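Local coordinates for protein thiosulfate sulfurtransferase (Pseudomonas aeruginosa, PDB 1YT8) that probably transfers sulfur from thiosulfate to cyanide, as a sulfurtransferase built from four rhodanese-like domains, at residues L24-R30 and T64-D70; R50-E54 and L441-F445; A376-P381 and V458-D462; Q422-L427 and L481-P485. All blocks are in the same frame, centred on the assembly; numbering follows the deposited sequence.

Contact 1: L24-R30 and T64-D70; sequences LALLDVR and TPITVYD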
loop_
_atom_site.group_PDB
_atom_site.type_symbol
_atom_site.label_atom_id
_atom_site.label_comp_id
_atom_site.label_asym_id
_atom_site.label_seq_id
_atom_site.Cartn_x
_atom_site.Cartn_y
_atom_site.Cartn_z
ATOM N N LEU A 24 -13.966 -1.859 12.394
ATOM C CA LEU A 24 -14.457 -0.620 11.809
ATOM C C LEU A 24 -13.594 -0.246 10.616
ATOM O O LEU A 24 -12.428 -0.641 10.519
ATOM C CB LEU A 24 -14.427 0.517 12.842
ATOM C CG LEU A 24 -13.069 1.010 13.354
ATOM C CD1 LEU A 24 -12.466 2.020 12.380
ATOM C CD2 LEU A 24 -13.253 1.662 14.712
ATOM N N ALA A 25 -14.184 0.505 9.695
ATOM C CA ALA A 25 -13.469 0.977 8.524
ATOM C C ALA A 25 -13.714 2.479 8.449
ATOM O O ALA A 25 -14.836 2.916 8.200
ATOM C CB ALA A 25 -13.987 0.283 7.262
ATOM N N LEU A 26 -12.666 3.256 8.709
ATOM C CA LEU A 26 -12.735 4.717 8.660
ATOM C C LEU A 26 -12.086 5.089 7.333
ATOM O O LEU A 26 -10.862 5.043 7.200
ATOM C CB LEU A 26 -11.946 5.323 9.822
ATOM C CG LEU A 26 -11.853 6.847 9.899
ATOM C CD1 LEU A 26 -13.250 7.446 9.987
ATOM C CD2 LEU A 26 -11.027 7.242 11.113
ATOM N N LEU A 27 -12.907 5.459 6.357
ATOM C CA LEU A 27 -12.402 5.764 5.025
ATOM C C LEU A 27 -12.384 7.230 4.614
ATOM O O LEU A 27 -13.414 7.905 4.630
ATOM C CB LEU A 27 -13.208 4.975 3.990
ATOM C CG LEU A 27 -13.345 3.464 4.196
ATOM C CD1 LEU A 27 -14.260 2.880 3.121
ATOM C CD2 LEU A 27 -11.971 2.813 4.147
ATOM N N ASP A 28 -11.203 7.707 4.234
ATOM C CA ASP A 28 -11.026 9.073 3.757
ATOM C C ASP A 28 -11.242 8.916 2.251
ATOM O O ASP A 28 -10.440 8.271 1.573
ATOM C CB ASP A 28 -9.598 9.548 4.030
ATOM C CG ASP A 28 -9.397 11.028 3.728
ATOM O OD1 ASP A 28 -9.986 11.534 2.745
ATOM O OD2 ASP A 28 -8.638 11.686 4.469
ATOM N N VAL A 29 -12.319 9.489 1.724
ATOM C CA VAL A 29 -12.605 9.348 0.301
ATOM C C VAL A 29 -12.028 10.424 -0.619
ATOM O O VAL A 29 -12.311 10.435 -1.816
ATOM C CB VAL A 29 -14.128 9.226 0.052
ATOM C CG1 VAL A 29 -14.651 7.955 0.707
ATOM C CG2 VAL A 29 -14.856 10.455 0.600
ATOM N N ARG A 30 -11.224 11.327 -0.068
ATOM C CA ARG A 30 -10.589 12.361 -0.881
ATOM C C ARG A 30 -9.459 11.695 -1.668
ATOM O O ARG A 30 -9.154 10.521 -1.447
ATOM C CB ARG A 30 -9.989 13.451 0.010
ATOM C CG ARG A 30 -10.992 14.251 0.824
ATOM C CD ARG A 30 -10.270 15.210 1.760
ATOM N NE ARG A 30 -9.573 14.513 2.838
ATOM C CZ ARG A 30 -8.684 15.084 3.645
ATOM N NH1 ARG A 30 -8.375 16.368 3.496
ATOM N NH2 ARG A 30 -8.104 14.373 4.603
ATOM N N THR A 64 -19.843 -4.406 7.982
ATOM C CA THR A 64 -18.775 -3.782 8.767
ATOM C C THR A 64 -19.174 -2.327 9.008
ATOM O O THR A 64 -19.691 -1.667 8.105
ATOM C CB THR A 64 -17.430 -3.740 7.995
ATOM O OG1 THR A 64 -16.993 -5.068 7.696
ATOM C CG2 THR A 64 -16.362 -3.027 8.822
ATOM N N PRO A 65 -18.963 -1.814 10.228
ATOM C CA PRO A 65 -19.325 -0.413 10.476
ATOM C C PRO A 65 -18.376 0.479 9.670
ATOM O O PRO A 65 -17.201 0.615 10.015
ATOM C CB PRO A 65 -19.113 -0.263 11.979
ATOM C CG PRO A 65 -19.407 -1.645 12.498
ATOM C CD PRO A 65 -18.688 -2.514 11.496
ATOM N N ILE A 66 -18.881 1.068 8.594
ATOM C CA ILE A 66 -18.065 1.935 7.749
ATOM C C ILE A 66 -18.409 3.399 7.985
ATOM O O ILE A 66 -19.579 3.777 7.981
ATOM C CB ILE A 66 -18.295 1.645 6.251
ATOM C CG1 ILE A 66 -17.942 0.196 5.932
ATOM C CG2 ILE A 66 -17.456 2.601 5.395
ATOM C CD1 ILE A 66 -18.366 -0.222 4.538
ATOM N N THR A 67 -17.380 4.215 8.189
ATOM C CA THR A 67 -17.567 5.647 8.396
ATOM C C THR A 67 -16.690 6.378 7.378
ATOM O O THR A 67 -15.461 6.293 7.430
ATOM C CB THR A 67 -17.159 6.076 9.828
ATOM O OG1 THR A 67 -17.958 5.373 10.792
ATOM C CG2 THR A 67 -17.367 7.577 10.015
ATOM N N VAL A 68 -17.325 7.082 6.445
ATOM C CA VAL A 68 -16.595 7.822 5.417
ATOM C C VAL A 68 -16.494 9.305 5.764
ATOM O O VAL A 68 -17.311 9.835 6.517
ATOM C CB VAL A 68 -17.278 7.686 4.028
ATOM C CG1 VAL A 68 -17.283 6.230 3.583
ATOM C CG2 VAL A 68 -18.701 8.216 4.089
ATOM N N TYR A 69 -15.490 9.980 5.214
ATOM C CA TYR A 69 -15.329 11.404 5.481
ATOM C C TYR A 69 -14.454 12.091 4.443
ATOM O O TYR A 69 -13.729 11.444 3.689
ATOM C CB TYR A 69 -14.712 11.619 6.873
ATOM C CG TYR A 69 -13.200 11.416 6.935
ATOM C CD1 TYR A 69 -12.320 12.475 6.686
ATOM C CD2 TYR A 69 -12.653 10.158 7.196
ATOM C CE1 TYR A 69 -10.932 12.287 6.693
ATOM C CE2 TYR A 69 -11.262 9.956 7.201
ATOM C CZ TYR A 69 -10.412 11.024 6.947
ATOM O OH TYR A 69 -9.044 10.830 6.926
ATOM N N ASP A 70 -14.556 13.414 4.410
ATOM C CA ASP A 70 -13.744 14.258 3.543
ATOM C C ASP A 70 -13.627 15.556 4.323
ATOM O O ASP A 70 -13.891 15.570 5.524
ATOM C CB ASP A 70 -14.392 14.498 2.170
ATOM C CG ASP A 70 -15.792 15.090 2.255
ATOM O OD1 ASP A 70 -16.151 15.705 3.282
ATOM O OD2 ASP A 70 -16.533 14.946 1.262
#
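Tyr69 and Asp28 make the tightest part of this contact. The Tyr69 ring stands up from its strand and lies across Asp28, whose CA sits over one ring face, 3.9 Å from the centroid. CG of Tyr69 lies between the backbone N and the carbonyl carbon (chi1 79°), which swings the ring over the neighbouring strand. Tyr69 OH reaches Asp28 OD2 at 2.6 Å in a weak hydrogen bond. Arg30 grips the same carboxylate side-on. Arg30 NE meets Asp28 OD1 at 3.0 Å and Arg30 NH2 meets Asp28 OD2 at 2.7 Å, each on a syn lone pair and close to the guanidinium plane. NH2 also bonds to Ala38 O. Asp28 OD1 also accepts from Arg30 N, closing an Asx turn. These bonds hold the carboxylate at a fixed rotation. Strands 25-28 and 66-69 run parallel inside the five-stranded sheet of a rhodanese-like domain. The backbone ladder runs from Ala25 N to Pro65 O at 3.0 Å as far as Val29 N to Tyr69 O at 3.1 Å. The face of Leu27 and Val68 has only apolar contacts, Leu27 CD1 to Ile66 CG2 at 3.9 Å and Leu27 CB to Val68 CG1 at 4.3 Å. Helix 75-85 covers Val29, Ile66 and Val68 there. The looser, solvent side is at partly exposed Pro65, which offers its carbonyl to the ladder while its side chain touches Asp90.

Contact 2: R50-E54 and L441-F445; sequences RLELE and LLARF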
loop_
_atom_site.group_PDB
_atom_site.type_symbol
_atom_site.label_atom_id
_atom_site.label_comp_id
_atom_site.label_asym_id
_atom_site.label_seq_id
_atom_site.Cartn_x
_atom_site.Cartn_y
_atom_site.Cartn_z
ATOM N N ARG A 50 -11.895 5.596 -7.006
ATOM C CA ARG A 50 -11.693 4.165 -7.224
ATOM C C ARG A 50 -12.338 3.284 -6.152
ATOM O O ARG A 50 -11.943 2.132 -5.951
ATOM C CB ARG A 50 -10.193 3.846 -7.341
ATOM C CG ARG A 50 -9.318 4.277 -6.162
ATOM C CD ARG A 50 -7.885 3.777 -6.372
ATOM N NE ARG A 50 -6.959 4.140 -5.295
ATOM C CZ ARG A 50 -6.359 5.323 -5.172
ATOM N NH1 ARG A 50 -6.579 6.288 -6.058
ATOM N NH2 ARG A 50 -5.516 5.539 -4.170
ATOM N N LEU A 51 -13.343 3.832 -5.481
ATOM C CA LEU A 51 -14.066 3.127 -4.425
ATOM C C LEU A 51 -14.533 1.724 -4.826
ATOM O O LEU A 51 -14.244 0.747 -4.137
ATOM C CB LEU A 51 -15.275 3.964 -3.987
ATOM C CG LEU A 51 -16.211 3.401 -2.910
ATOM C CD1 LEU A 51 -15.475 3.298 -1.590
ATOM C CD2 LEU A 51 -17.423 4.307 -2.758
ATOM N N GLU A 52 -15.243 1.624 -5.943
ATOM C CA GLU A 52 -15.764 0.336 -6.400
ATOM C C GLU A 52 -14.716 -0.714 -6.756
ATOM O O GLU A 52 -14.992 -1.908 -6.697
ATOM C CB GLU A 52 -16.692 0.538 -7.604
ATOM C CG GLU A 52 -17.901 1.411 -7.311
ATOM C CD GLU A 52 -17.695 2.862 -7.702
ATOM O OE1 GLU A 52 -16.554 3.365 -7.595
ATOM O OE2 GLU A 52 -18.689 3.505 -8.105
ATOM N N LEU A 53 -13.521 -0.272 -7.124
ATOM C CA LEU A 53 -12.457 -1.189 -7.513
ATOM C C LEU A 53 -11.744 -1.876 -6.350
ATOM O O LEU A 53 -11.122 -2.922 -6.536
ATOM C CB LEU A 53 -11.413 -0.450 -8.355
ATOM C CG LEU A 53 -11.862 0.258 -9.636
ATOM C CD1 LEU A 53 -10.681 1.014 -10.233
ATOM C CD2 LEU A 53 -12.403 -0.753 -10.627
ATOM N N GLU A 54 -11.840 -1.304 -5.154
ATOM C CA GLU A 54 -11.137 -1.878 -4.008
ATOM C C GLU A 54 -11.959 -2.203 -2.768
ATOM O O GLU A 54 -11.505 -2.963 -1.912
ATOM C CB GLU A 54 -10.001 -0.937 -3.587
ATOM C CG GLU A 54 -8.957 -0.688 -4.660
ATOM C CD GLU A 54 -7.848 0.246 -4.195
ATOM O OE1 GLU A 54 -7.835 0.623 -3.003
ATOM O OE2 GLU A 54 -6.984 0.600 -5.022
ATOM N N LEU A 441 -11.544 -0.439 -17.340
ATOM C CA LEU A 441 -12.226 -0.835 -16.112
ATOM C C LEU A 441 -12.761 0.329 -15.285
ATOM O O LEU A 441 -13.946 0.367 -14.956
ATOM C CB LEU A 441 -11.308 -1.690 -15.235
ATOM C CG LEU A 441 -11.947 -2.151 -13.919
ATOM C CD1 LEU A 441 -13.239 -2.905 -14.206
ATOM C CD2 LEU A 441 -10.970 -3.029 -13.154
ATOM N N LEU A 442 -11.894 1.273 -14.935
ATOM C CA LEU A 442 -12.336 2.408 -14.138
ATOM C C LEU A 442 -13.268 3.325 -14.915
ATOM O O LEU A 442 -14.233 3.850 -14.363
ATOM C CB LEU A 442 -11.142 3.212 -13.624
ATOM C CG LEU A 442 -11.528 4.457 -12.810
ATOM C CD1 LEU A 442 -12.610 4.111 -11.788
ATOM C CD2 LEU A 442 -10.291 5.017 -12.119
ATOM N N ALA A 443 -12.985 3.511 -16.200
ATOM C CA ALA A 443 -13.812 4.374 -17.037
ATOM C C ALA A 443 -15.255 3.874 -17.135
ATOM O O ALA A 443 -16.190 4.677 -17.223
ATOM C CB ALA A 443 -13.197 4.494 -18.434
ATOM N N ARG A 444 -15.431 2.555 -17.114
ATOM C CA ARG A 444 -16.759 1.951 -17.196
ATOM C C ARG A 444 -17.653 2.392 -16.035
ATOM O O ARG A 444 -18.845 2.628 -16.215
ATOM C CB ARG A 444 -16.651 0.418 -17.209
ATOM C CG ARG A 444 -18.001 -0.306 -17.257
ATOM C CD ARG A 444 -17.840 -1.825 -17.238
ATOM N NE ARG A 444 -17.355 -2.375 -18.506
ATOM C CZ ARG A 444 -18.120 -2.598 -19.573
ATOM N NH1 ARG A 444 -19.420 -2.323 -19.538
ATOM N NH2 ARG A 444 -17.588 -3.103 -20.678
ATOM N N PHE A 445 -17.075 2.503 -14.841
ATOM C CA PHE A 445 -17.837 2.917 -13.667
ATOM C C PHE A 445 -18.204 4.395 -13.705
ATOM O O PHE A 445 -19.043 4.853 -12.925
ATOM C CB PHE A 445 -17.040 2.614 -12.393
ATOM C CG PHE A 445 -17.076 1.171 -11.988
ATOM C CD1 PHE A 445 -18.167 0.657 -11.292
ATOM C CD2 PHE A 445 -16.039 0.311 -12.333
ATOM C CE1 PHE A 445 -18.225 -0.692 -10.947
ATOM C CE2 PHE A 445 -16.089 -1.038 -11.992
ATOM C CZ PHE A 445 -17.187 -1.539 -11.297
#
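Two helix starts from different rhodanese-like domains meet here: the first turn of helix 51-58 and the first turn of helix 441-454. The contact is apolar and lies near the surface. Leu53 is its centre. CG of Leu53 stands anti to the carbonyl carbon (chi1 -57°), and the two methyls of the side chain part to different neighbours. CD2 of Leu53 lies 3.6 Å from Leu441 CG, and the two side chains slide past each other in opposite directions. Leu53 CD2 is also 3.9 Å from Phe445 CE2, approaching the ring obliquely. CD1 of Leu53 meets Leu442 CD1 at 4.0 Å. Those two side chains cross at about a right angle. Leu53 is thus set among three side chains of the opposite helix turn. Beside it, Glu52 uses its aliphatic part. CB of Glu52 sits over one face of the Phe445 ring in a CH-pi contact, 4.1 Å from the centroid and offset toward the rim. The Glu52 chain bends at chi2 (96°), and its carboxylate goes on to a salt bridge from OE1 to Arg417, so its charge is probably balanced by a residue outside both helix turns. On the side of helix 51-58, Glu52 also touches Arg82 of helix 75-85, and Leu51 packs on Leu83 of that helix. On the other side, Phe445 touches Pro374, while Ala443 and Arg444 lean on Leu460 of strand 458-461.

Contact 3: A376-P381 and V458-D462; sequences ADTIDP and VFLLD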
loop_
_atom_site.group_PDB
_atom_site.type_symbol
_atom_site.label_atom_id
_atom_site.label_comp_id
_atom_site.label_asym_id
_atom_site.label_seq_id
_atom_site.Cartn_x
_atom_site.Cartn_y
_atom_site.Cartn_z
ATOM N N ALA A 376 -22.433 -0.461 -20.648
ATOM C CA ALA A 376 -21.935 0.664 -21.422
ATOM C C ALA A 376 -21.844 0.322 -22.897
ATOM O O ALA A 376 -21.570 -0.823 -23.267
ATOM C CB ALA A 376 -20.557 1.089 -20.904
ATOM N N ASP A 377 -22.096 1.316 -23.738
ATOM C CA ASP A 377 -21.993 1.134 -25.175
ATOM C C ASP A 377 -20.515 1.356 -25.478
ATOM O O ASP A 377 -19.935 2.369 -25.073
ATOM C CB ASP A 377 -22.861 2.162 -25.906
ATOM C CG ASP A 377 -24.340 1.972 -25.624
ATOM O OD1 ASP A 377 -24.845 0.849 -25.834
ATOM O OD2 ASP A 377 -24.998 2.940 -25.195
ATOM N N THR A 378 -19.899 0.400 -26.166
ATOM C CA THR A 378 -18.481 0.504 -26.477
ATOM C C THR A 378 -18.184 0.912 -27.914
ATOM O O THR A 378 -19.049 0.867 -28.790
ATOM C CB THR A 378 -17.748 -0.824 -26.194
ATOM O OG1 THR A 378 -18.344 -1.874 -26.966
ATOM C CG2 THR A 378 -17.828 -1.174 -24.715
ATOM N N ILE A 379 -16.940 1.315 -28.134
ATOM C CA ILE A 379 -16.474 1.732 -29.443
ATOM C C ILE A 379 -15.064 1.170 -29.612
ATOM O O ILE A 379 -14.262 1.208 -28.678
ATOM C CB ILE A 379 -16.453 3.274 -29.549
ATOM C CG1 ILE A 379 -15.962 3.700 -30.934
ATOM C CG2 ILE A 379 -15.572 3.864 -28.452
ATOM C CD1 ILE A 379 -15.978 5.207 -31.150
ATOM N N ASP A 380 -14.772 0.629 -30.791
ATOM C CA ASP A 380 -13.457 0.055 -31.062
ATOM C C ASP A 380 -12.435 1.162 -31.298
ATOM O O ASP A 380 -12.776 2.246 -31.762
ATOM C CB ASP A 380 -13.507 -0.856 -32.299
ATOM C CG ASP A 380 -14.544 -1.961 -32.176
ATOM O OD1 ASP A 380 -14.525 -2.691 -31.160
ATOM O OD2 ASP A 380 -15.377 -2.105 -33.100
ATOM N N PRO A 381 -11.159 0.899 -30.978
ATOM C CA PRO A 381 -10.088 1.881 -31.162
ATOM C C PRO A 381 -10.036 2.494 -32.566
ATOM O O PRO A 381 -9.893 3.706 -32.710
ATOM C CB PRO A 381 -8.833 1.080 -30.829
ATOM C CG PRO A 381 -9.320 0.162 -29.744
ATOM C CD PRO A 381 -10.658 -0.303 -30.285
ATOM N N VAL A 458 -22.505 9.002 -24.478
ATOM C CA VAL A 458 -21.247 8.604 -23.847
ATOM C C VAL A 458 -20.906 7.167 -24.213
ATOM O O VAL A 458 -21.765 6.282 -24.164
ATOM C CB VAL A 458 -21.320 8.733 -22.300
ATOM C CG1 VAL A 458 -19.981 8.342 -21.677
ATOM C CG2 VAL A 458 -21.679 10.159 -21.911
ATOM N N PHE A 459 -19.647 6.946 -24.583
ATOM C CA PHE A 459 -19.162 5.626 -24.973
ATOM C C PHE A 459 -17.915 5.221 -24.199
ATOM O O PHE A 459 -17.188 6.070 -23.679
ATOM C CB PHE A 459 -18.831 5.613 -26.465
ATOM C CG PHE A 459 -20.034 5.743 -27.347
ATOM C CD1 PHE A 459 -20.617 4.617 -27.920
ATOM C CD2 PHE A 459 -20.603 6.991 -27.584
ATOM C CE1 PHE A 459 -21.756 4.737 -28.719
ATOM C CE2 PHE A 459 -21.740 7.118 -28.379
ATOM C CZ PHE A 459 -22.316 5.990 -28.946
ATOM N N LEU A 460 -17.677 3.915 -24.143
ATOM C CA LEU A 460 -16.516 3.358 -23.463
ATOM C C LEU A 460 -15.585 2.761 -24.510
ATOM O O LEU A 460 -16.016 1.973 -25.353
ATOM C CB LEU A 460 -16.943 2.254 -22.491
ATOM C CG LEU A 460 -15.822 1.557 -21.717
ATOM C CD1 LEU A 460 -15.181 2.552 -20.755
ATOM C CD2 LEU A 460 -16.389 0.359 -20.943
ATOM N N LEU A 461 -14.314 3.145 -24.466
ATOM C CA LEU A 461 -13.344 2.611 -25.411
ATOM C C LEU A 461 -13.113 1.141 -25.072
ATOM O O LEU A 461 -12.658 0.813 -23.972
ATOM C CB LEU A 461 -12.026 3.383 -25.319
ATOM C CG LEU A 461 -10.919 2.941 -26.282
ATOM C CD1 LEU A 461 -11.420 3.036 -27.715
ATOM C CD2 LEU A 461 -9.690 3.819 -26.093
ATOM N N ASP A 462 -13.442 0.266 -26.018
ATOM C CA ASP A 462 -13.292 -1.176 -25.847
ATOM C C ASP A 462 -11.828 -1.540 -25.611
ATOM O O ASP A 462 -11.009 -1.442 -26.522
ATOM C CB ASP A 462 -13.790 -1.899 -27.103
ATOM C CG ASP A 462 -14.237 -3.327 -26.827
ATOM O OD1 ASP A 462 -13.612 -4.010 -25.987
ATOM O OD2 ASP A 462 -15.213 -3.772 -27.467
HETATM O O HOH W 1 -24.288 5.639 -25.565
HETATM O O HOH W 2 -22.611 3.908 -22.709
#
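Leu461 reaches across from its strand to Ile379 and Pro381. Its CB starts the side chain on the sheet face shared with Ile379. CG stands anti to the backbone N (chi1 -179°), which carries the branch toward segment 376-381. CD1 does the touching. Leu461 CD1 lies 3.5 Å from Ile379 O, 3.9 Å from Pro381 CA and 4.3 Å from Ile379 CG2. Strand 378-379 is the outermost on its side of the parallel five-stranded sheet of a rhodanese-like domain, and 458-461 is its inner neighbour. Leu460 N donates to Asp377 O at 2.9 Å, Ile379 N to Leu460 O, and Asp462 N to Ile379 O. On the other face, Ala376 CB meets Leu460 CB at 4.1 Å. Phe459 is back on the side of Ile379, with Ile379 CG2 4.2 Å from Phe459 CB. Phe459 CD1 also lies 3.9 Å from Asp377 CB. The Phe459 ring packs edge-to-face with Trp387. Near the start of the pair, two waters bridge the two segments. One joins Asp377 OD2 to Val458 O, and the other joins Asp377 N to the same carbonyl. Asp377 OD1 forms a salt bridge with Arg375. The other end is exposed. There the carboxylates of Asp380 and Asp462 lie side by side, pointing the same way, with OD1 of Asp380 3.9 Å from OD2 of Asp462. This closeness is probably somewhat unfavourable.

Contact 4: Q422-L427 and L481-P485; sequences QALERL and LLASP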
loop_
_atom_site.group_PDB
_atom_site.type_symbol
_atom_site.label_atom_id
_atom_site.label_comp_id
_atom_site.label_asym_id
_atom_site.label_seq_id
_atom_site.Cartn_x
_atom_site.Cartn_y
_atom_site.Cartn_z
ATOM N N GLN A 422 -16.690 19.677 -12.509
ATOM C CA GLN A 422 -15.763 20.754 -12.823
ATOM C C GLN A 422 -15.000 20.498 -14.122
ATOM O O GLN A 422 -14.818 21.407 -14.931
ATOM C CB GLN A 422 -14.771 20.934 -11.673
ATOM C CG GLN A 422 -13.801 22.085 -11.879
ATOM C CD GLN A 422 -12.780 22.197 -10.761
ATOM O OE1 GLN A 422 -12.023 21.259 -10.495
ATOM N NE2 GLN A 422 -12.754 23.347 -10.102
ATOM N N ALA A 423 -14.555 19.262 -14.325
ATOM C CA ALA A 423 -13.803 18.924 -15.528
ATOM C C ALA A 423 -14.620 19.138 -16.795
ATOM O O ALA A 423 -14.132 19.712 -17.770
ATOM C CB ALA A 423 -13.329 17.485 -15.460
ATOM N N LEU A 424 -15.862 18.666 -16.780
ATOM C CA LEU A 424 -16.738 18.801 -17.934
ATOM C C LEU A 424 -17.033 20.265 -18.243
ATOM O O LEU A 424 -17.107 20.653 -19.410
ATOM C CB LEU A 424 -18.038 18.025 -17.700
ATOM C CG LEU A 424 -17.875 16.507 -17.575
ATOM C CD1 LEU A 424 -19.220 15.865 -17.272
ATOM C CD2 LEU A 424 -17.296 15.946 -18.863
ATOM N N GLU A 425 -17.202 21.075 -17.202
ATOM C CA GLU A 425 -17.463 22.495 -17.393
ATOM C C GLU A 425 -16.261 23.119 -18.095
ATOM O O GLU A 425 -16.420 23.854 -19.070
ATOM C CB GLU A 425 -17.693 23.194 -16.049
ATOM C CG GLU A 425 -18.899 22.686 -15.284
ATOM C CD GLU A 425 -19.128 23.433 -13.982
ATOM O OE1 GLU A 425 -18.141 23.716 -13.269
ATOM O OE2 GLU A 425 -20.299 23.725 -13.663
ATOM N N ARG A 426 -15.061 22.812 -17.603
ATOM C CA ARG A 426 -13.830 23.343 -18.191
ATOM C C ARG A 426 -13.634 22.949 -19.653
ATOM O O ARG A 426 -13.241 23.775 -20.479
ATOM C CB ARG A 426 -12.608 22.876 -17.387
ATOM C CG ARG A 426 -12.409 23.612 -16.076
ATOM C CD ARG A 426 -11.251 23.029 -15.269
ATOM N NE ARG A 426 -11.021 23.808 -14.054
ATOM C CZ ARG A 426 -10.246 23.425 -13.045
ATOM N NH1 ARG A 426 -9.613 22.260 -13.088
ATOM N NH2 ARG A 426 -10.090 24.221 -11.994
ATOM N N LEU A 427 -13.905 21.688 -19.969
ATOM C CA LEU A 427 -13.732 21.185 -21.324
ATOM C C LEU A 427 -14.769 21.710 -22.314
ATOM O O LEU A 427 -14.626 21.532 -23.528
ATOM C CB LEU A 427 -13.732 19.658 -21.302
ATOM C CG LEU A 427 -12.518 19.087 -20.560
ATOM C CD1 LEU A 427 -12.692 17.599 -20.311
ATOM C CD2 LEU A 427 -11.257 19.356 -21.377
ATOM N N LEU A 481 -3.364 17.871 -21.765
ATOM C CA LEU A 481 -4.581 18.568 -21.376
ATOM C C LEU A 481 -5.108 18.051 -20.042
ATOM O O LEU A 481 -5.725 16.994 -19.987
ATOM C CB LEU A 481 -5.649 18.387 -22.456
ATOM C CG LEU A 481 -6.973 19.129 -22.246
ATOM C CD1 LEU A 481 -6.718 20.617 -22.045
ATOM C CD2 LEU A 481 -7.875 18.895 -23.454
ATOM N N LEU A 482 -4.857 18.800 -18.970
ATOM C CA LEU A 482 -5.314 18.407 -17.640
ATOM C C LEU A 482 -6.578 19.183 -17.295
ATOM O O LEU A 482 -6.541 20.400 -17.124
ATOM C CB LEU A 482 -4.225 18.700 -16.603
ATOM C CG LEU A 482 -2.845 18.107 -16.902
ATOM C CD1 LEU A 482 -1.851 18.557 -15.840
ATOM C CD2 LEU A 482 -2.933 16.586 -16.951
ATOM N N ALA A 483 -7.696 18.472 -17.198
ATOM C CA ALA A 483 -8.975 19.096 -16.887
ATOM C C ALA A 483 -9.254 19.066 -15.387
ATOM O O ALA A 483 -10.283 19.560 -14.926
ATOM C CB ALA A 483 -10.091 18.389 -17.646
ATOM N N SER A 484 -8.330 18.475 -14.636
ATOM C CA SER A 484 -8.434 18.371 -13.181
ATOM C C SER A 484 -7.046 18.593 -12.595
ATOM O O SER A 484 -6.046 18.444 -13.288
ATOM C CB SER A 484 -8.916 16.974 -12.763
ATOM O OG SER A 484 -10.224 16.691 -13.225
ATOM N N PRO A 485 -6.965 18.955 -11.305
ATOM C CA PRO A 485 -5.658 19.178 -10.675
ATOM C C PRO A 485 -4.989 17.834 -10.364
ATOM O O PRO A 485 -5.667 16.884 -9.981
ATOM C CB PRO A 485 -6.020 19.953 -9.412
ATOM C CG PRO A 485 -7.349 19.349 -9.036
ATOM C CD PRO A 485 -8.063 19.281 -10.376
#
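Ala483 packs on Ala423 where helix 420-427 of a rhodanese-like domain meets an irregular segment, 481-485. That segment lies in the long loop between helices 464-470 and 501-512. The small side chains allow a close approach, with Ala423 CA and Ala483 CA 5.0 Å apart.

The apolar contacts come first. Ala483 points its CB at the helix. Ala483 CB lies 4.0 Å from Ala423 CB and 3.8 Å from Leu427 CD1. CG of Leu427 is anti to the carbonyl carbon (chi1 -66°), and the branch reaches past Ala483 to Leu481. There CD2 of Leu427 meets CD2 of Leu481 at 4.0 Å, and the two side chains run at a slant to each other. Leu427 and Leu481 also both touch Ala413 of strand 413-414.

Polar contacts outside the pair tie the loop to strand 413-414 and Leu416. Backbone bonds join Leu481 and Ala483 to Trp414, in the same edge strand. Ser484 OG bonds to Leu416 N, while the same Ser484 OG lies 3.9 Å from Ala423 CB.

One polar bond joins the two segments, and it is weak. The Arg426 chain is extended from CG to NE and reaches toward the loop. Ala483 O is met at the edge of its guanidinium, near the plane: NH1 of Arg426 is 3.3 Å from Ala483 O, with an N-H...O angle of 152°.

How the contacts relate
Contact 1 is the core contact and joins two inner strands of the first sheet. Contact 3 makes the equivalent parallel strand pair in the last sheet, but at its edge, where waters and exposed acids also take part. Contact 2 lies near the surface and joins these two domains through apolar side chains. It touches contact 3: Ala443 CB packs on Leu460 CD1 at 3.6 Å. Contact 4 is partly buried. It holds the trailing loop against the last domain, about 21 Å from contact 3 between centres. The strand pairs rest on backbone bonds, whereas contacts 2 and 4 rest mainly on apolar packing, with a CH-pi contact in contact 2 and one weak bond in contact 4.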